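Local structure of glycerol kinase, putative (2W40) at residues Val272-Asn277 with Phe390-Ile395. The protein probably catalyses the ATP-dependent phosphorylation of glycerol to sn-glycerol 3-phosphate, the step through which glycerol enters degradation. Numbering follows the deposited sequence.
Sequences VFLLIN and FQLNEI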
loop_
_atom_site.group_PDB
_atom_site.type_symbol
_atom_site.label_atom_id
_atom_site.label_comp_id
_atom_site.label_asym_id
_atom_site.label_seq_id
_atom_site.Cartn_x
_atom_site.Cartn_y
_atom_site.Cartn_z
ATOM N N VAL C 272 -4.698 -1.863 20.263
ATOM C CA VAL C 272 -5.601 -2.831 20.809
ATOM C C VAL C 272 -4.842 -3.460 21.982
ATOM O O VAL C 272 -3.680 -3.859 21.857
ATOM C CB VAL C 272 -6.004 -3.869 19.762
ATOM C CG1 VAL C 272 -6.756 -5.075 20.424
ATOM C CG2 VAL C 272 -6.870 -3.077 18.708
ATOM N N PHE C 273 -5.501 -3.582 23.131
ATOM C CA PHE C 273 -4.857 -4.081 24.358
ATOM C C PHE C 273 -5.760 -5.099 25.076
ATOM O O PHE C 273 -6.828 -4.751 25.527
ATOM C CB PHE C 273 -4.504 -2.941 25.281
ATOM C CG PHE C 273 -3.652 -1.901 24.577
ATOM C CD1 PHE C 273 -2.268 -2.063 24.523
ATOM C CD2 PHE C 273 -4.190 -0.872 23.885
ATOM C CE1 PHE C 273 -1.491 -1.194 23.791
ATOM C CE2 PHE C 273 -3.363 0.030 23.253
ATOM C CZ PHE C 273 -2.036 -0.204 23.176
ATOM N N LEU C 274 -5.274 -6.339 25.184
ATOM C CA LEU C 274 -5.988 -7.406 25.889
ATOM C C LEU C 274 -5.293 -7.577 27.228
ATOM O O LEU C 274 -4.076 -7.837 27.267
ATOM C CB LEU C 274 -5.944 -8.681 25.067
ATOM C CG LEU C 274 -6.948 -9.803 25.532
ATOM C CD1 LEU C 274 -7.201 -10.794 24.430
ATOM C CD2 LEU C 274 -6.322 -10.480 26.691
ATOM N N LEU C 275 -6.065 -7.479 28.328
ATOM C CA LEU C 275 -5.557 -7.813 29.624
ATOM C C LEU C 275 -6.386 -8.911 30.262
ATOM O O LEU C 275 -7.643 -8.876 30.223
ATOM C CB LEU C 275 -5.516 -6.620 30.562
ATOM C CG LEU C 275 -4.382 -5.592 30.265
ATOM C CD1 LEU C 275 -4.748 -4.620 29.131
ATOM C CD2 LEU C 275 -4.013 -4.796 31.551
ATOM N N ILE C 276 -5.687 -9.838 30.879
ATOM C CA ILE C 276 -6.359 -10.846 31.724
ATOM C C ILE C 276 -5.940 -10.689 33.163
ATOM O O ILE C 276 -4.748 -10.636 33.442
ATOM C CB ILE C 276 -6.088 -12.307 31.198
ATOM C CG1 ILE C 276 -6.949 -13.328 32.001
ATOM C CG2 ILE C 276 -4.586 -12.662 31.126
ATOM C CD1 ILE C 276 -7.152 -14.735 31.302
ATOM N N ASN C 277 -6.903 -10.723 34.097
ATOM C CA ASN C 277 -6.636 -10.634 35.493
ATOM C C ASN C 277 -6.096 -11.969 36.024
ATOM O O ASN C 277 -6.701 -12.993 35.841
ATOM C CB ASN C 277 -7.934 -10.187 36.174
ATOM C CG ASN C 277 -7.812 -9.827 37.657
ATOM O OD1 ASN C 277 -7.142 -10.498 38.428
ATOM N ND2 ASN C 277 -8.609 -8.825 38.067
ATOM N N PHE C 390 -6.105 -10.766 13.110
ATOM C CA PHE C 390 -5.028 -11.760 13.098
ATOM C C PHE C 390 -3.996 -11.594 14.211
ATOM O O PHE C 390 -3.520 -12.583 14.768
ATOM C CB PHE C 390 -4.348 -11.739 11.732
ATOM C CG PHE C 390 -5.171 -12.352 10.621
ATOM C CD1 PHE C 390 -5.613 -13.699 10.664
ATOM C CD2 PHE C 390 -5.534 -11.577 9.523
ATOM C CE1 PHE C 390 -6.367 -14.223 9.588
ATOM C CE2 PHE C 390 -6.264 -12.112 8.489
ATOM C CZ PHE C 390 -6.716 -13.419 8.558
ATOM N N GLN C 391 -3.652 -10.343 14.497
ATOM C CA GLN C 391 -2.732 -10.095 15.603
ATOM C C GLN C 391 -3.355 -10.485 16.979
ATOM O O GLN C 391 -2.679 -11.071 17.860
ATOM C CB GLN C 391 -2.331 -8.600 15.585
ATOM C CG GLN C 391 -1.288 -8.231 14.501
ATOM C CD GLN C 391 -0.999 -6.777 14.567
ATOM O OE1 GLN C 391 -0.071 -6.370 15.223
ATOM N NE2 GLN C 391 -1.858 -5.952 13.923
ATOM N N LEU C 392 -4.639 -10.151 17.137
ATOM C CA LEU C 392 -5.327 -10.475 18.362
ATOM C C LEU C 392 -5.366 -11.981 18.571
ATOM O O LEU C 392 -5.212 -12.480 19.674
ATOM C CB LEU C 392 -6.702 -9.815 18.330
ATOM C CG LEU C 392 -7.400 -9.929 19.687
ATOM C CD1 LEU C 392 -6.632 -9.271 20.874
ATOM C CD2 LEU C 392 -8.850 -9.450 19.565
ATOM N N ASN C 393 -5.562 -12.738 17.486
ATOM C CA ASN C 393 -5.583 -14.193 17.565
ATOM C C ASN C 393 -4.271 -14.767 18.085
ATOM O O ASN C 393 -4.243 -15.674 18.915
ATOM C CB ASN C 393 -5.871 -14.751 16.196
ATOM C CG ASN C 393 -5.935 -16.257 16.211
ATOM O OD1 ASN C 393 -6.600 -16.859 17.071
ATOM N ND2 ASN C 393 -5.306 -16.899 15.183
ATOM N N GLU C 394 -3.178 -14.174 17.602
ATOM C CA GLU C 394 -1.866 -14.570 18.135
ATOM C C GLU C 394 -1.697 -14.339 19.668
ATOM O O GLU C 394 -1.162 -15.179 20.412
ATOM C CB GLU C 394 -0.704 -13.906 17.362
ATOM C CG GLU C 394 -0.717 -14.287 15.921
ATOM C CD GLU C 394 0.558 -13.906 15.153
ATOM O OE1 GLU C 394 1.545 -13.395 15.750
ATOM O OE2 GLU C 394 0.570 -14.153 13.887
ATOM N N ILE C 395 -2.155 -13.205 20.119
ATOM C CA ILE C 395 -2.253 -12.850 21.513
ATOM C C ILE C 395 -3.095 -13.850 22.282
ATOM O O ILE C 395 -2.676 -14.304 23.361
ATOM C CB ILE C 395 -2.719 -11.386 21.715
ATOM C CG1 ILE C 395 -1.573 -10.422 21.323
ATOM C CG2 ILE C 395 -3.154 -11.090 23.158
ATOM C CD1 ILE C 395 -1.993 -8.934 21.164
#
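Leu274 and Leu392 meet through one methyl each, CD1 of Leu274 lying 3.9 Å from CD1 of Leu392, with the two side chains crossing at about a right angle. The same Leu392 CD1 also faces Val272, whose CG1 sits 4.2 Å away, so this single methyl bridges two residues on one face of the strand. With CG anti to the backbone N (chi1 -171°) and chi2 at 60°, CD1 of Leu392 is brought to the strand, although the CB of this residue does not point at it. One helical turn on, Ile395 uses its branch methyl: CG2 approaches CB of Leu274 at 4.2 Å. No hydrogen bond joins the two segments; the contact is wholly apolar and buried. It packs helix 377-403 against the central strands of the mixed sheet in the C-terminal domain, one of the two halves of the sugar kinase/Hsp70/actin fold to which FGGY kinases belong, and the two segments run nearly parallel, at 20°, with axes 10.0 Å apart. Around this layer, Leu392 also touches Cys266 and Tyr268 of the adjoining strand 264-268, Ile395 leans on Ile311, and Leu274 meets Val396 and Leu399 further along the helix. Backbone hydrogen bonds of Leu274 with Gly309 and of Phe273 with Thr267 tie the strand to neighbours at both edges. The side chain of Val272 is about 9 Å from the bound glycerol and about 7 Å from Gly315, which binds ADP in another structure of this protein.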